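Local structure of putative lipoprotein YcdA (Bacillus subtilis subsp. subtilis str. 168, 4R4G) at residues G215-K225 with V236-D244; N182-L190 with A200-V209. The protein is of unknown function, a putative membrane-anchored lipoprotein with an Ig-like N-terminal domain joined by a kinked helix to a C-terminal domain of mixed helices and strands. All coordinates share one frame; numbering follows the deposited sequence. Where two conformers were deposited one is given.

Contact 1 of 2, residues G215-K225 with V236-D244; sequences GLSKNSSIQAK and VEATVKPVD
An antiparallel beta hairpin pairs Ser221-Lys225 with Glu237-Lys241 in the C-terminal domain, the two strands running at 163°. Ser221 with Lys241, Gln223 with Thr239 and Lys225 with Glu237 are hydrogen-bonded pairs, each with two backbone bonds. In the middle one, Gln223 N reaches Thr239 O at 2.8 Å, and the return bond from Thr239 N to Gln223 O is almost straight, 178° at the hydrogen. The alternate pairs, Ile222 with Val240 and Ala224 with Ala238, are non-hydrogen-bonded and put their side chains on one apolar face. Ile222 is extended, CG1 opposite the backbone N (chi1 177°), which carries CD1 diagonally to Ala238 CB at 3.7 Å while CG1 lies near Val240 CG2. Ala224 CB meets Val236 CG1 at 4.0 Å.

At the other end of the contact Val243 CG2 packs on helix 203-219 and the residues that follow: Leu216 CD2 comes to it at 3.7 Å, the two side chains crossing at about a right angle, and Asn219 CB and Ser220 CB also approach it. Ser220 OG turns back to Leu216 O, 2.8 Å away, tying the helix to the start of the strand. An alanine here removes OG and leaves Leu216 O the weak bond from Ser220 N, so the passage from helix to strand would probably be less firmly fixed.

Ser221, Gln223, Lys225, Glu237, Thr239 and Lys241 share the other face. The hairpin is thus amphipathic: six backbone bonds join its strands, Val236, Ala238 and Val240 turn their backbone bonds to strand 293-301, and Ile222 and Val236 meet helix 145-157.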
loop_
_atom_site.group_PDB
_atom_site.type_symbol
_atom_site.label_atom_id
_atom_site.label_comp_id
_atom_site.label_asym_id
_atom_site.label_seq_id
_atom_site.Cartn_x
_atom_site.Cartn_y
_atom_site.Cartn_z
ATOM N N GLY A 215 23.347 2.065 -8.832
ATOM C CA GLY A 215 22.769 1.584 -10.081
ATOM C C GLY A 215 21.256 1.516 -10.010
ATOM O O GLY A 215 20.572 2.046 -10.888
ATOM N N LEU A 216 20.718 0.909 -8.937
ATOM C CA LEU A 216 19.278 0.780 -8.756
ATOM C C LEU A 216 18.624 2.130 -8.576
ATOM O O LEU A 216 17.561 2.345 -9.143
ATOM C CB LEU A 216 18.922 -0.149 -7.588
ATOM C CG LEU A 216 19.412 -1.610 -7.665
ATOM C CD1 LEU A 216 19.002 -2.378 -6.430
ATOM C CD2 LEU A 216 18.872 -2.339 -8.883
ATOM N N SER A 217 19.263 3.061 -7.858
ATOM C CA SER A 217 18.709 4.404 -7.612
ATOM C C SER A 217 18.432 5.157 -8.902
ATOM O O SER A 217 17.487 5.938 -8.955
ATOM C CB SER A 217 19.638 5.234 -6.725
ATOM O OG SER A 217 20.691 5.837 -7.459
ATOM N N LYS A 218 19.238 4.906 -9.932
ATOM C CA LYS A 218 19.186 5.585 -11.226
ATOM C C LYS A 218 18.518 4.774 -12.351
ATOM O O LYS A 218 17.771 5.338 -13.138
ATOM C CB LYS A 218 20.619 5.937 -11.662
ATOM C CG LYS A 218 21.194 7.137 -10.922
ATOM C CD LYS A 218 22.723 7.175 -10.914
ATOM C CE LYS A 218 23.360 7.860 -12.109
ATOM N NZ LYS A 218 24.849 7.747 -12.075
ATOM N N ASN A 219 18.840 3.485 -12.466
ATOM C CA ASN A 219 18.423 2.642 -13.584
ATOM C C ASN A 219 17.301 1.652 -13.244
ATOM O O ASN A 219 17.075 0.703 -13.993
ATOM C CB ASN A 219 19.647 1.893 -14.129
ATOM C CG ASN A 219 20.888 2.756 -14.234
ATOM O OD1 ASN A 219 20.811 3.945 -14.595
ATOM N ND2 ASN A 219 22.057 2.177 -13.885
ATOM N N SER A 220 16.588 1.868 -12.139
ATOM C CA SER A 220 15.460 1.017 -11.767
ATOM C C SER A 220 14.397 1.900 -11.182
ATOM O O SER A 220 14.686 3.009 -10.693
ATOM C CB SER A 220 15.866 -0.112 -10.824
ATOM O OG SER A 220 15.707 0.266 -9.470
ATOM N N SER A 221 13.156 1.427 -11.270
ATOM C CA SER A 221 12.013 2.192 -10.796
ATOM C C SER A 221 11.036 1.351 -10.003
ATOM O O SER A 221 10.901 0.149 -10.239
ATOM C CB SER A 221 11.287 2.813 -11.980
ATOM O OG SER A 221 10.395 3.818 -11.530
ATOM N N ILE A 222 10.343 2.005 -9.072
ATOM C CA ILE A 222 9.272 1.421 -8.286
ATOM C C ILE A 222 8.060 2.360 -8.308
ATOM O O ILE A 222 8.171 3.558 -8.033
ATOM C CB ILE A 222 9.678 1.035 -6.844
ATOM C CG1 ILE A 222 8.452 0.496 -6.074
ATOM C CG2 ILE A 222 10.351 2.208 -6.094
ATOM C CD1 ILE A 222 8.709 -0.296 -4.799
ATOM N N GLN A 223 6.909 1.804 -8.653
ATOM C CA GLN A 223 5.621 2.475 -8.552
ATOM C C GLN A 223 4.901 1.745 -7.444
ATOM O O GLN A 223 4.709 0.529 -7.560
ATOM C CB GLN A 223 4.841 2.449 -9.878
ATOM C CG GLN A 223 5.284 3.477 -10.920
ATOM C CD GLN A 223 4.328 3.502 -12.096
ATOM O OE1 GLN A 223 4.579 2.887 -13.142
ATOM N NE2 GLN A 223 3.190 4.183 -11.942
ATOM N N ALA A 224 4.614 2.431 -6.327
ATOM C CA ALA A 224 3.963 1.798 -5.172
ATOM C C ALA A 224 2.535 2.321 -4.954
ATOM O O ALA A 224 2.308 3.530 -4.834
ATOM C CB ALA A 224 4.794 2.022 -3.917
ATOM N N LYS A 225 1.567 1.405 -4.897
ATOM C CA LYS A 225 0.177 1.771 -4.654
ATOM C C LYS A 225 -0.421 0.901 -3.593
ATOM O O LYS A 225 -0.348 -0.315 -3.715
ATOM C CB LYS A 225 -0.668 1.652 -5.937
ATOM C CG LYS A 225 -2.047 2.274 -5.760
ATOM C CD LYS A 225 -3.082 1.860 -6.775
ATOM C CE LYS A 225 -4.417 2.367 -6.267
ATOM N NZ LYS A 225 -5.528 2.214 -7.245
ATOM N N VAL A 236 0.381 -3.204 -0.279
ATOM C CA VAL A 236 0.999 -2.287 -1.215
ATOM C C VAL A 236 1.436 -3.100 -2.417
ATOM O O VAL A 236 2.111 -4.127 -2.282
ATOM C CB VAL A 236 2.156 -1.475 -0.600
ATOM C CG1 VAL A 236 2.667 -0.434 -1.596
ATOM C CG2 VAL A 236 1.740 -0.797 0.698
ATOM N N GLU A 237 1.004 -2.661 -3.584
ATOM C CA GLU A 237 1.309 -3.268 -4.863
ATOM C C GLU A 237 2.498 -2.510 -5.445
ATOM O O GLU A 237 2.382 -1.331 -5.796
ATOM C CB GLU A 237 0.060 -3.183 -5.747
ATOM C CG GLU A 237 0.074 -4.007 -7.015
ATOM C CD GLU A 237 -1.306 -4.406 -7.508
ATOM O OE1 GLU A 237 -2.073 -5.020 -6.725
ATOM O OE2 GLU A 237 -1.607 -4.130 -8.692
ATOM N N ALA A 238 3.666 -3.153 -5.454
ATOM C CA ALA A 238 4.892 -2.543 -5.962
ATOM C C ALA A 238 5.154 -2.997 -7.379
ATOM O O ALA A 238 5.276 -4.196 -7.631
ATOM C CB ALA A 238 6.057 -2.896 -5.068
ATOM N N THR A 239 5.170 -2.051 -8.318
ATOM C CA THR A 239 5.427 -2.386 -9.711
ATOM C C THR A 239 6.842 -1.933 -9.941
ATOM O O THR A 239 7.155 -0.738 -9.864
ATOM C CB THR A 239 4.348 -1.809 -10.650
ATOM O OG1 THR A 239 3.033 -2.251 -10.226
ATOM C CG2 THR A 239 4.595 -2.179 -12.101
ATOM N N VAL A 240 7.718 -2.909 -10.145
ATOM C CA VAL A 240 9.129 -2.653 -10.231
ATOM C C VAL A 240 9.684 -2.891 -11.618
ATOM O O VAL A 240 9.500 -3.976 -12.179
ATOM C CB VAL A 240 9.869 -3.547 -9.181
ATOM C CG1 VAL A 240 11.398 -3.460 -9.324
ATOM C CG2 VAL A 240 9.434 -3.218 -7.747
ATOM N N LYS A 241 10.405 -1.861 -12.143
ATOM C CA LYS A 241 11.160 -1.887 -13.391
ATOM C C LYS A 241 12.583 -2.301 -12.985
ATOM O O LYS A 241 13.251 -1.508 -12.309
ATOM C CB LYS A 241 11.108 -0.499 -14.073
ATOM C CG LYS A 241 11.885 -0.382 -15.395
ATOM C CD LYS A 241 11.745 1.016 -16.046
ATOM C CE LYS A 241 12.609 2.096 -15.416
ATOM N NZ LYS A 241 12.291 3.448 -15.942
ATOM N N PRO A 242 13.044 -3.540 -13.260
ATOM C CA PRO A 242 14.376 -3.922 -12.786
ATOM C C PRO A 242 15.518 -3.458 -13.663
ATOM O O PRO A 242 15.293 -3.086 -14.808
ATOM C CB PRO A 242 14.318 -5.451 -12.795
ATOM C CG PRO A 242 13.372 -5.785 -13.859
ATOM C CD PRO A 242 12.396 -4.651 -13.991
ATOM N N VAL A 243 16.746 -3.528 -13.129
ATOM C CA VAL A 243 17.952 -3.292 -13.885
ATOM C C VAL A 243 18.134 -4.614 -14.672
ATOM O O VAL A 243 17.923 -5.690 -14.101
ATOM C CB VAL A 243 19.156 -2.917 -12.939
ATOM C CG1 VAL A 243 20.498 -3.175 -13.578
ATOM C CG2 VAL A 243 19.086 -1.470 -12.473
ATOM N N ASP A 244 18.443 -4.540 -15.984
ATOM C CA ASP A 244 18.679 -5.746 -16.782
ATOM C C ASP A 244 20.148 -6.118 -16.675
ATOM O O ASP A 244 20.984 -5.550 -17.370
ATOM C CB ASP A 244 18.236 -5.573 -18.250
ATOM C CG ASP A 244 18.430 -6.804 -19.128
ATOM O OD1 ASP A 244 18.650 -7.906 -18.576
ATOM O OD2 ASP A 244 18.346 -6.667 -20.366
#

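Contact 2 of 2, residues N182-L190 with A200-V209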
loop_
_atom_site.group_PDB
_atom_site.type_symbol
_atom_site.label_atom_id
_atom_site.label_comp_id
_atom_site.label_asym_id
_atom_site.label_seq_id
_atom_site.Cartn_x
_atom_site.Cartn_y
_atom_site.Cartn_z
ATOM N N ASN A 182 22.532 -4.546 4.561
ATOM C CA ASN A 182 23.845 -4.602 3.927
ATOM C C ASN A 182 24.655 -5.816 4.369
ATOM O O ASN A 182 25.348 -6.407 3.550
ATOM C CB ASN A 182 24.618 -3.324 4.217
ATOM C CG ASN A 182 24.029 -2.123 3.522
ATOM O OD1 ASN A 182 23.150 -2.237 2.674
ATOM N ND2 ASN A 182 24.480 -0.941 3.872
ATOM N N GLU A 183 24.565 -6.211 5.639
ATOM C CA GLU A 183 25.321 -7.367 6.096
ATOM C C GLU A 183 24.727 -8.643 5.538
ATOM O O GLU A 183 25.458 -9.460 4.979
ATOM C CB GLU A 183 25.432 -7.411 7.624
ATOM C CG GLU A 183 26.465 -6.432 8.178
ATOM C CD GLU A 183 27.833 -6.382 7.515
ATOM O OE1 GLU A 183 28.448 -7.455 7.306
ATOM O OE2 GLU A 183 28.289 -5.257 7.206
ATOM N N SER A 184 23.403 -8.768 5.606
ATOM C CA SER A 184 22.651 -9.897 5.072
ATOM C C SER A 184 22.921 -10.038 3.563
ATOM O O SER A 184 23.135 -11.151 3.086
ATOM C CB SER A 184 21.164 -9.696 5.357
ATOM O OG SER A 184 20.335 -10.650 4.716
ATOM N N ALA A 185 22.973 -8.897 2.839
ATOM C CA ALA A 185 23.212 -8.827 1.401
ATOM C C ALA A 185 24.628 -9.278 1.029
ATOM O O ALA A 185 24.780 -9.967 0.027
ATOM C CB ALA A 185 22.974 -7.413 0.906
ATOM N N LYS A 186 25.654 -8.888 1.818
ATOM C CA LYS A 186 27.051 -9.266 1.606
ATOM C C LYS A 186 27.255 -10.747 1.861
ATOM O O LYS A 186 27.945 -11.415 1.086
ATOM C CB LYS A 186 27.981 -8.459 2.519
ATOM C CG LYS A 186 28.240 -7.043 2.034
ATOM C CD LYS A 186 29.365 -6.370 2.796
ATOM C CE LYS A 186 28.972 -5.927 4.171
ATOM N NZ LYS A 186 30.107 -5.331 4.901
ATOM N N ASP A 187 26.659 -11.254 2.958
ATOM C CA ASP A 187 26.728 -12.649 3.382
ATOM C C ASP A 187 26.059 -13.554 2.343
ATOM O O ASP A 187 26.593 -14.615 2.010
ATOM C CB ASP A 187 26.077 -12.815 4.773
ATOM C CG ASP A 187 26.882 -12.274 5.958
ATOM O OD1 ASP A 187 27.875 -11.526 5.729
ATOM O OD2 ASP A 187 26.516 -12.587 7.114
ATOM N N GLY A 188 24.930 -13.095 1.816
ATOM C CA GLY A 188 24.169 -13.794 0.790
ATOM C C GLY A 188 24.871 -13.814 -0.548
ATOM O O GLY A 188 24.750 -14.793 -1.286
ATOM N N TYR A 189 25.617 -12.733 -0.865
ATOM C CA TYR A 189 26.384 -12.609 -2.106
ATOM C C TYR A 189 27.511 -13.651 -2.116
ATOM O O TYR A 189 27.645 -14.393 -3.092
ATOM C CB TYR A 189 26.942 -11.172 -2.301
ATOM C CG TYR A 189 27.812 -11.043 -3.535
ATOM C CD1 TYR A 189 27.253 -10.776 -4.783
ATOM C CD2 TYR A 189 29.188 -11.255 -3.470
ATOM C CE1 TYR A 189 28.043 -10.714 -5.932
ATOM C CE2 TYR A 189 29.984 -11.211 -4.615
ATOM C CZ TYR A 189 29.408 -10.933 -5.843
ATOM O OH TYR A 189 30.193 -10.881 -6.969
ATOM N N LEU A 190 28.310 -13.698 -1.030
ATOM C CA LEU A 190 29.441 -14.610 -0.852
ATOM C C LEU A 190 29.043 -16.070 -1.000
ATOM O O LEU A 190 29.754 -16.829 -1.661
ATOM C CB LEU A 190 30.082 -14.415 0.523
ATOM C CG LEU A 190 30.840 -13.132 0.757
ATOM C CD1 LEU A 190 31.342 -13.084 2.166
ATOM C CD2 LEU A 190 31.999 -12.984 -0.218
ATOM N N ALA A 200 33.680 -10.785 3.561
ATOM C CA ALA A 200 32.480 -10.172 4.170
ATOM C C ALA A 200 32.729 -8.741 4.661
ATOM O O ALA A 200 31.918 -7.859 4.360
ATOM C CB ALA A 200 31.955 -11.029 5.313
ATOM N N ASP A 201 33.847 -8.501 5.394
ATOM C CA ASP A 201 34.166 -7.152 5.853
ATOM C C ASP A 201 35.408 -6.672 5.105
ATOM O O ASP A 201 36.508 -6.598 5.664
ATOM C CB ASP A 201 34.282 -7.052 7.396
ATOM C CG ASP A 201 32.951 -6.793 8.133
ATOM O OD1 ASP A 201 32.041 -6.139 7.540
ATOM O OD2 ASP A 201 32.835 -7.197 9.312
ATOM N N SER A 202 35.205 -6.390 3.794
ATOM C CA SER A 202 36.206 -5.902 2.845
ATOM C C SER A 202 35.652 -4.756 2.006
ATOM O O SER A 202 34.448 -4.704 1.757
ATOM C CB SER A 202 36.682 -7.027 1.928
ATOM O OG SER A 202 35.718 -7.396 0.958
ATOM N N LYS A 203 36.545 -3.861 1.548
ATOM C CA LYS A 203 36.256 -2.705 0.693
ATOM C C LYS A 203 35.526 -3.168 -0.568
ATOM O O LYS A 203 34.551 -2.537 -0.964
ATOM C CB LYS A 203 37.580 -1.979 0.314
ATOM C CG LYS A 203 37.448 -0.605 -0.383
ATOM C CD LYS A 203 38.727 -0.224 -1.174
ATOM C CE LYS A 203 38.871 1.261 -1.460
ATOM N NZ LYS A 203 37.897 1.756 -2.472
ATOM N N ALA A 204 35.995 -4.284 -1.173
ATOM C CA ALA A 204 35.467 -4.888 -2.394
ATOM C C ALA A 204 33.995 -5.190 -2.273
ATOM O O ALA A 204 33.228 -4.853 -3.186
ATOM C CB ALA A 204 36.222 -6.166 -2.710
ATOM N N LEU A 205 33.593 -5.787 -1.137
ATOM C CA LEU A 205 32.208 -6.129 -0.933
ATOM C C LEU A 205 31.368 -4.935 -0.554
ATOM O O LEU A 205 30.198 -4.913 -0.917
ATOM C CB LEU A 205 32.040 -7.256 0.062
ATOM C CG LEU A 205 31.609 -8.538 -0.625
ATOM C CD1 LEU A 205 32.795 -9.237 -1.305
ATOM C CD2 LEU A 205 30.869 -9.441 0.319
ATOM N N ASP A 206 31.938 -3.924 0.109
ATOM C CA ASP A 206 31.161 -2.719 0.425
ATOM C C ASP A 206 30.978 -1.888 -0.834
ATOM O O ASP A 206 29.925 -1.280 -1.014
ATOM C CB ASP A 206 31.813 -1.875 1.534
ATOM C CG ASP A 206 31.649 -2.395 2.953
ATOM O OD1 ASP A 206 30.958 -3.426 3.139
ATOM O OD2 ASP A 206 32.205 -1.770 3.879
ATOM N N ASN A 207 31.989 -1.892 -1.723
ATOM C CA ASN A 207 31.922 -1.168 -2.988
ATOM C C ASN A 207 30.880 -1.800 -3.906
ATOM O O ASN A 207 30.232 -1.072 -4.662
ATOM C CB ASN A 207 33.286 -1.098 -3.668
ATOM C CG ASN A 207 34.138 0.067 -3.220
ATOM O OD1 ASN A 207 33.789 0.833 -2.306
ATOM N ND2 ASN A 207 35.289 0.220 -3.857
ATOM N N ILE A 208 30.686 -3.137 -3.793
ATOM C CA ILE A 208 29.693 -3.902 -4.549
ATOM C C ILE A 208 28.277 -3.443 -4.117
ATOM O O ILE A 208 27.463 -3.092 -4.969
ATOM C CB ILE A 208 29.933 -5.443 -4.397
ATOM C CG1 ILE A 208 31.006 -5.916 -5.408
ATOM C CG2 ILE A 208 28.627 -6.260 -4.561
ATOM C CD1 ILE A 208 31.594 -7.290 -5.176
ATOM N N VAL A 209 28.015 -3.402 -2.811
ATOM C CA VAL A 209 26.738 -2.978 -2.236
ATOM C C VAL A 209 26.440 -1.541 -2.617
ATOM O O VAL A 209 25.359 -1.265 -3.143
ATOM C CB VAL A 209 26.747 -3.149 -0.707
ATOM C CG1 VAL A 209 25.447 -2.660 -0.087
ATOM C CG2 VAL A 209 27.011 -4.598 -0.333
#
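Lys186 lies across the crossing of helices 182-190 and 203-209, whose axes approach to 10.3 Å at 111°, and touches the second segment along its whole side chain. Near the base, CB borders Leu205 CD2, and CG meets Val209 CG2 at 3.6 Å, the lysine and valine crossing at about a right angle. A bend at chi3 (-75°) then turns the chain toward Asp206 and the residues that precede helix 203-209. Lys186 NZ bonds to Asp206 OD1 at 2.7 Å, using the syn lone pair of that carboxylate. NZ also reaches Ala200 O at 3.2 Å, approaching 17° out of the carbonyl plane. From the lysine's own helix Glu183 adds OE2, 2.9 Å from Lys186 NZ, met on the syn side but tilted from the carboxylate plane. Asp201 OD1 completes the salt-bridge network with a weak bond of 3.4 Å to Lys186 NZ. Glu183 and Asp201 are like charges whose side chains cross at about a right angle with their carboxylates close, so the shared ammonium probably offsets their repulsion and would be stabilised in its charged form by the three acids.

Beyond the ion cluster the contact turns apolar. Leu190 CG abuts Leu205 CD2 at 3.7 Å, the leucines meeting at a slant, and Leu190 CD1 rests beside Ala200 CB. Tyr189 brings CE2 to 4.3 Å from Ile208 CD1. At the far end Val209 CG1 lies against Asn182, whose OD1 bonds to Lys213.

Tyr199, in the loop between the helices, touches both Leu190 and Leu205. Helix 268-283 lies alongside Tyr189 and Ile208, with Leu276 touching both, so that a third helix joins this helix-helix crossing of the C-terminal (DUF5105) domain.

In the fold
From the N terminus the chain runs through the Ig-like domain and the connecting helical region before reaching helix 174-192. Contact 2 closes the link of residues 191-199, the helix end and the loop that follows, setting this helix across the first half of helix 203-219. That second helix then carries the chain on to contact 1, where it leads into strand 221-230 and the hairpin, whose strands continue through 226-235 and turn at 231-232, is closed. The two contacts follow in series, neither enclosing nor crossing the other, with centres 22 Å apart. Helix 203-219 is common to both, linking the helical pair to the mixed sheet, which strand 233-244 extends through strands 293-301 and 324-325.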